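Local coordinates for protein oxaloacetate acetyl hydrolase (Cryphonectria parasitica, PDB 3LYE) that belongs to the phosphoenolpyruvate phosphomutase family of TIM-barrel enzymes and binds calcium ions, at residues Leu26-Gly31 / Ile231-Ala236; Ala93-Gly98 / Ile103-Thr108; Ala186-Gly191 / Ala211-Trp216. One frame throughout, in Å; residues are numbered along the deposited sequence.

Contact 1 of 3, residues Leu26-Gly31 / Ile231-Ala236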
# COMPACT_ATOMS: atom_id res chain seq x y z
N LEU A 26 32.93 -8.41 13.56
CA LEU A 26 31.60 -8.59 14.15
C LEU A 26 30.80 -7.50 13.45
O LEU A 26 31.09 -6.32 13.60
CB LEU A 26 31.59 -8.37 15.67
CG LEU A 26 30.17 -8.40 16.26
CD1 LEU A 26 29.52 -9.74 15.98
CD2 LEU A 26 30.19 -8.10 17.72
N ILE A 27 29.77 -7.89 12.72
CA ILE A 27 28.93 -6.93 11.97
C ILE A 27 27.85 -6.42 12.91
O ILE A 27 26.95 -7.17 13.27
CB ILE A 27 28.39 -7.60 10.69
CG1 ILE A 27 29.53 -8.16 9.82
CG2 ILE A 27 27.54 -6.63 9.88
CD1 ILE A 27 29.07 -9.23 8.85
N VAL A 28 27.95 -5.14 13.31
CA VAL A 28 27.06 -4.51 14.25
C VAL A 28 25.92 -3.84 13.50
O VAL A 28 26.13 -2.92 12.72
CB VAL A 28 27.87 -3.51 15.10
CG1 VAL A 28 26.99 -2.63 15.95
CG2 VAL A 28 28.91 -4.25 15.96
N CYS A 29 24.71 -4.26 13.82
CA CYS A 29 23.51 -3.77 13.16
C CYS A 29 22.49 -3.21 14.09
O CYS A 29 21.78 -3.96 14.75
CB CYS A 29 22.86 -4.94 12.40
SG CYS A 29 23.93 -5.91 11.32
N PRO A 30 22.39 -1.89 14.13
CA PRO A 30 21.38 -1.32 15.02
C PRO A 30 19.98 -1.58 14.49
O PRO A 30 19.76 -1.56 13.27
CB PRO A 30 21.67 0.18 14.95
CG PRO A 30 22.36 0.36 13.65
CD PRO A 30 23.20 -0.87 13.46
N GLY A 31 19.05 -1.84 15.41
CA GLY A 31 17.66 -2.05 15.03
C GLY A 31 16.98 -0.72 14.73
O GLY A 31 16.88 0.13 15.57
N ILE A 231 25.32 -8.26 26.94
CA ILE A 231 26.56 -8.67 26.30
C ILE A 231 27.03 -7.47 25.48
O ILE A 231 26.27 -6.93 24.67
CB ILE A 231 26.37 -9.90 25.39
CG1 ILE A 231 25.91 -11.10 26.23
CG2 ILE A 231 27.66 -10.20 24.67
CD1 ILE A 231 25.53 -12.34 25.46
N THR A 232 28.25 -6.99 25.72
CA THR A 232 28.73 -5.85 24.94
C THR A 232 29.24 -6.30 23.58
O THR A 232 29.41 -7.48 23.33
CB THR A 232 29.90 -5.12 25.63
OG1 THR A 232 31.05 -5.98 25.65
CG2 THR A 232 29.55 -4.77 27.07
N VAL A 233 29.46 -5.33 22.70
CA VAL A 233 29.96 -5.63 21.37
C VAL A 233 31.33 -6.32 21.51
O VAL A 233 31.59 -7.33 20.87
CB VAL A 233 30.06 -4.34 20.55
CG1 VAL A 233 30.95 -4.53 19.33
CG2 VAL A 233 28.66 -3.83 20.18
N GLU A 234 32.20 -5.81 22.38
CA GLU A 234 33.51 -6.43 22.56
C GLU A 234 33.40 -7.86 23.04
O GLU A 234 34.14 -8.72 22.58
CB GLU A 234 34.34 -5.62 23.56
CG GLU A 234 34.80 -4.31 22.99
CD GLU A 234 35.73 -3.55 23.94
OE1 GLU A 234 36.27 -4.18 24.89
OE2 GLU A 234 35.91 -2.33 23.73
N GLU A 235 32.50 -8.12 23.98
CA GLU A 235 32.29 -9.46 24.49
C GLU A 235 31.76 -10.41 23.42
O GLU A 235 32.22 -11.56 23.31
CB GLU A 235 31.33 -9.44 25.68
CG GLU A 235 31.93 -8.87 26.97
CD GLU A 235 30.91 -8.69 28.06
OE1 GLU A 235 29.72 -8.50 27.76
OE2 GLU A 235 31.30 -8.69 29.25
N ALA A 236 30.78 -9.96 22.64
CA ALA A 236 30.22 -10.81 21.59
C ALA A 236 31.29 -11.16 20.56
O ALA A 236 31.34 -12.26 20.07
CB ALA A 236 29.00 -10.14 20.94
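V233 presents one methyl, CG1, to two neighbours at once: it lies 3.9 Å from V28 CG2 and 4.0 Å from L26 CD2, so the valine knob sits in the shallow notch between the leucine tip and the valine branch. The V28 and V233 side chains meet at about a right angle. With CG anti to the backbone N (chi1 173°), L26 extends CD2 against the first helical turn, 3.5 Å from V233 O and 4.0 Å from A236 CB, the methyl three residues on. No hydrogen bond spans the two segments; the join is methyl-to-methyl packing plus one methyl resting against a backbone carbonyl. In the TIM-barrel fold it sets the start of strand 27-32 against helix 233-239, with F246 of the neighbouring strand 243-247 touching both V28 and V233. The helix start is fixed by a capping box: E235 N donates to T232 OG1 over 3.1 Å, while T232 N donates to E235 OE1 over 2.9 Å, reaching the anti side of the carboxylate, 27° out of its plane. E235 OE2 also forms a salt bridge with K203, and T232 packs on V270 of a second subunit.

Contact 2 of 3, residues Ala93-Gly98 / Ile103-Thr108. With CA (calcium ion), chain B.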
# COMPACT_ATOMS: atom_id res chain seq x y z
N ALA A 93 16.64 -7.90 7.58
CA ALA A 93 15.29 -7.69 8.04
C ALA A 93 14.67 -8.93 8.63
O ALA A 93 14.96 -10.04 8.22
CB ALA A 93 14.41 -7.23 6.89
N ASP A 94 13.87 -8.72 9.66
CA ASP A 94 13.12 -9.80 10.24
C ASP A 94 12.14 -10.31 9.17
O ASP A 94 11.58 -9.48 8.43
CB ASP A 94 12.28 -9.20 11.39
CG ASP A 94 11.51 -10.20 12.23
OD1 ASP A 94 11.52 -11.41 11.93
OD2 ASP A 94 10.90 -9.73 13.24
N MET A 95 12.02 -11.62 9.00
CA MET A 95 11.03 -12.18 8.09
C MET A 95 10.09 -13.13 8.88
O MET A 95 9.34 -13.91 8.30
CB MET A 95 11.54 -12.78 6.79
CG MET A 95 12.34 -14.04 6.94
SD MET A 95 12.72 -14.85 5.35
CE MET A 95 11.14 -15.61 5.02
N ASP A 96 10.17 -13.06 10.21
CA ASP A 96 9.29 -13.84 11.06
C ASP A 96 9.27 -15.32 10.63
O ASP A 96 10.34 -15.93 10.61
CB ASP A 96 7.92 -13.16 11.09
CG ASP A 96 7.98 -11.81 11.71
OD1 ASP A 96 8.12 -11.75 12.92
OD2 ASP A 96 7.95 -10.80 10.98
N THR A 97 8.10 -15.89 10.38
CA THR A 97 7.99 -17.27 9.97
C THR A 97 7.72 -17.37 8.45
O THR A 97 7.49 -18.47 7.93
CB THR A 97 6.88 -18.01 10.69
OG1 THR A 97 5.65 -17.44 10.29
CG2 THR A 97 6.96 -17.92 12.21
N GLY A 98 7.81 -16.26 7.73
CA GLY A 98 7.55 -16.30 6.31
C GLY A 98 6.12 -15.98 5.93
O GLY A 98 5.77 -16.05 4.77
N ILE A 103 4.76 -21.56 0.16
CA ILE A 103 4.50 -20.64 -0.94
C ILE A 103 4.75 -19.20 -0.49
O ILE A 103 5.32 -18.40 -1.23
CB ILE A 103 3.10 -20.83 -1.47
CG1 ILE A 103 3.00 -22.19 -2.19
CG2 ILE A 103 2.70 -19.68 -2.38
CD1 ILE A 103 1.59 -22.60 -2.46
N MET A 104 4.33 -18.90 0.73
CA MET A 104 4.51 -17.57 1.30
C MET A 104 5.94 -17.32 1.75
O MET A 104 6.44 -16.21 1.62
CB MET A 104 3.51 -17.32 2.42
CG MET A 104 2.12 -16.95 1.94
SD MET A 104 2.06 -15.47 0.91
CE MET A 104 2.82 -14.28 1.99
N VAL A 105 6.62 -18.34 2.26
CA VAL A 105 8.02 -18.19 2.65
C VAL A 105 8.80 -17.78 1.41
O VAL A 105 9.62 -16.88 1.42
CB VAL A 105 8.58 -19.46 3.25
CG1 VAL A 105 10.07 -19.33 3.47
CG2 VAL A 105 7.85 -19.82 4.54
N ALA A 106 8.59 -18.52 0.32
CA ALA A 106 9.26 -18.24 -0.94
C ALA A 106 8.92 -16.84 -1.46
O ALA A 106 9.80 -16.11 -1.89
CB ALA A 106 8.88 -19.28 -1.97
N ARG A 107 7.65 -16.48 -1.41
CA ARG A 107 7.22 -15.15 -1.86
C ARG A 107 7.93 -14.06 -1.05
O ARG A 107 8.38 -13.09 -1.60
CB ARG A 107 5.71 -15.03 -1.69
CG ARG A 107 5.17 -13.71 -2.21
CD ARG A 107 3.65 -13.75 -2.22
NE ARG A 107 3.05 -12.49 -2.65
CZ ARG A 107 2.94 -12.12 -3.93
NH1 ARG A 107 3.35 -12.91 -4.90
NH2 ARG A 107 2.43 -10.93 -4.22
N THR A 108 8.04 -14.26 0.25
CA THR A 108 8.69 -13.31 1.13
C THR A 108 10.16 -13.14 0.75
O THR A 108 10.65 -12.03 0.61
CB THR A 108 8.55 -13.75 2.60
OG1 THR A 108 7.15 -13.77 2.98
CG2 THR A 108 9.29 -12.80 3.52
CA CA B . 9.41 -11.00 14.78
O HOH W 1 11.19 -12.51 14.35
O HOH W 2 8.55 -13.16 15.61
O HOH W 3 8.01 -9.15 14.65
O HOH W 4 8.41 -10.93 17.10
O HOH W 5 10.93 -10.12 15.71
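M95 turns CG into the space between its backbone N and carbonyl carbon (chi1 68°) and then bends at the sulfur (chi3 -77°), which swings CE across to the helix, 3.7 Å from T108 CG2. T108 meets it with CG2 because that methyl is anti to the threonine N, leaving OG1 on the other branch to face G98. This is the strand-to-helix half of a beta-alpha-beta unit of the TIM barrel: the chain leaves strand 91-94, passes through a type II' turn from M95 to G98 and enters helix 102-114, with strand 119-122 following. M95 CE also approaches V105 CG1, and L122 of that next strand touches both residues.

The closest CA pair is G98 and V105, 4.1 Å apart. A beta-carbon on G98 would run into V105 CG2, and at this residue's backbone angles, with phi at 93°, it would also jam against the carbonyl O of T97, which by itself calls for glycine. V105 CG2 lies against this turn, 3.7 Å from T97 O. G98 O lies 3.2 Å from T108 OG1, but M104 O is also within reach of that hydroxyl, so the acceptor of its single proton is not settled.

On the far side of the turn, D94 and D96 bind calcium, and five waters complete its seven ligands. An Asx turn orders this pair: D96 N donates to D94 OD1 over 2.7 Å from above the carboxylate plane. The other oxygen, D94 OD2, coordinates the ion at 2.5 Å and D96 OD1 at 2.4 Å.

Contact 3 of 3, residues Ala186-Gly191 / Ala211-Trp216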
# COMPACT_ATOMS: atom_id res chain seq x y z
N ALA A 186 20.67 -28.71 11.42
CA ALA A 186 19.80 -29.17 10.34
C ALA A 186 19.56 -28.02 9.36
O ALA A 186 19.57 -28.23 8.15
CB ALA A 186 18.51 -29.72 10.88
N ALA A 187 19.34 -26.82 9.87
CA ALA A 187 19.12 -25.65 9.01
C ALA A 187 20.33 -25.34 8.16
O ALA A 187 20.21 -24.99 6.99
CB ALA A 187 18.71 -24.44 9.83
N ARG A 188 21.51 -25.45 8.75
CA ARG A 188 22.75 -25.25 8.04
C ARG A 188 22.81 -26.27 6.85
O ARG A 188 23.14 -25.90 5.72
CB ARG A 188 23.92 -25.53 8.98
CG ARG A 188 25.33 -25.48 8.36
CD ARG A 188 26.32 -26.17 9.30
NE ARG A 188 25.92 -27.58 9.37
CZ ARG A 188 26.17 -28.45 10.35
NH1 ARG A 188 25.69 -29.68 10.21
NH2 ARG A 188 26.87 -28.14 11.44
N ASP A 189 22.47 -27.53 7.11
CA ASP A 189 22.52 -28.55 6.06
C ASP A 189 21.55 -28.23 4.94
O ASP A 189 21.81 -28.55 3.77
CB ASP A 189 22.29 -29.93 6.62
CG ASP A 189 23.48 -30.45 7.36
OD1 ASP A 189 24.56 -29.79 7.42
OD2 ASP A 189 23.30 -31.56 7.89
N GLU A 190 20.44 -27.59 5.28
CA GLU A 190 19.44 -27.21 4.27
C GLU A 190 19.85 -25.97 3.47
O GLU A 190 19.16 -25.63 2.50
CB GLU A 190 18.05 -27.03 4.86
CG GLU A 190 17.45 -28.24 5.50
CD GLU A 190 17.01 -29.31 4.53
OE1 GLU A 190 16.80 -29.02 3.33
OE2 GLU A 190 16.82 -30.44 5.00
N GLY A 191 20.91 -25.28 3.89
CA GLY A 191 21.41 -24.12 3.19
C GLY A 191 21.39 -22.78 3.89
O GLY A 191 21.77 -21.79 3.28
N ALA A 211 30.66 -22.14 19.79
CA ALA A 211 31.62 -23.24 19.66
C ALA A 211 30.99 -24.53 19.10
O ALA A 211 31.64 -25.30 18.37
CB ALA A 211 32.26 -23.53 21.01
N ALA A 212 29.73 -24.77 19.41
CA ALA A 212 29.07 -25.98 18.94
C ALA A 212 28.81 -25.97 17.46
O ALA A 212 28.77 -27.03 16.82
CB ALA A 212 27.75 -26.15 19.65
N LEU A 213 28.59 -24.78 16.91
CA LEU A 213 28.32 -24.65 15.48
C LEU A 213 29.53 -24.20 14.65
O LEU A 213 29.47 -24.22 13.43
CB LEU A 213 27.12 -23.70 15.27
CG LEU A 213 25.90 -24.53 15.67
CD1 LEU A 213 24.80 -23.71 16.23
CD2 LEU A 213 25.45 -25.39 14.48
N ALA A 214 30.62 -23.82 15.31
CA ALA A 214 31.82 -23.36 14.60
C ALA A 214 32.21 -24.40 13.54
O ALA A 214 32.20 -25.60 13.81
CB ALA A 214 32.96 -23.19 15.56
N PRO A 215 32.67 -23.94 12.37
CA PRO A 215 32.88 -22.56 11.94
C PRO A 215 31.67 -21.88 11.30
O PRO A 215 31.83 -20.80 10.74
CB PRO A 215 33.96 -22.73 10.87
CG PRO A 215 33.62 -24.01 10.24
CD PRO A 215 33.13 -24.91 11.35
N TRP A 216 30.49 -22.47 11.37
CA TRP A 216 29.31 -21.85 10.76
C TRP A 216 29.00 -20.63 11.61
O TRP A 216 28.89 -20.74 12.83
CB TRP A 216 28.18 -22.86 10.74
CG TRP A 216 26.96 -22.47 9.97
CD1 TRP A 216 26.87 -22.22 8.64
CD2 TRP A 216 25.64 -22.36 10.49
NE1 TRP A 216 25.57 -21.94 8.29
CE2 TRP A 216 24.79 -22.03 9.42
CE3 TRP A 216 25.09 -22.51 11.77
CZ2 TRP A 216 23.43 -21.86 9.58
CZ3 TRP A 216 23.75 -22.39 11.92
CH2 TRP A 216 22.92 -22.02 10.84
O HOH W 6 29.12 -26.42 11.56
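R188 lays the aliphatic part of its side chain over one face of the W216 indole, and this CH-pi contact carries most of the interface. CG stands 3.5 Å from the centroid of the five-membered ring and only 7° off its normal, an almost vertical approach. CB lies 3.6 Å from W216 CE2, on the bond where the rings fuse, and over the centre of the indole. The chain then bends at chi3 (65°), and the guanidinium plane stands 77° from the ring plane, so the guanidinium is not stacked flat on the ring and it is the aliphatic carbons that touch the face. A lighter van der Waals approach brings the methyl L213 CD2 obliquely to the guanidinium, 4.3 Å from R188 NH2, while L213 itself packs on I181 and L184.

Within the barrel's outer layer, the contact joins the C-terminal ends of helices 177-189 and 203-213, which come before and after strand 194-197. The first ends in a Schellman motif at G191, and past the second the chain turns through a cis peptide before P215.

Polar interactions engage the ends of R188 and W216. R188 NE and NH1 grip D189 side-on, both donating to D189 OD1 from the same face of its carboxylate; the NH1 bond is 3.0 Å and forms a salt bridge. A water accepts from R188 NH2 at 2.8 Å and donates to L213 O, bridging the segments. W216 NE1 donates to A192 O, consistent with a fixed ring.

All three contacts belong to one TIM-barrel domain. Contact 1 closes a loop of 199 residues, and contacts 2 and 3 are nested in series inside it. Contacts 1 and 2 both reach the same parallel sheet, through strands 27-32 and 91-94, with strand 49-51 between them; their centres are about 25 Å apart, on opposite sides of the chain centre. Contact 3 links two helices and lies farther out, its centre about 21 Å from the centre of each of the others. The three do not touch and mark different places round the barrel: contact 1 brings distant parts of the chain together, whereas contacts 2 and 3 join nearby ones. Only contact 2 includes calcium ligands.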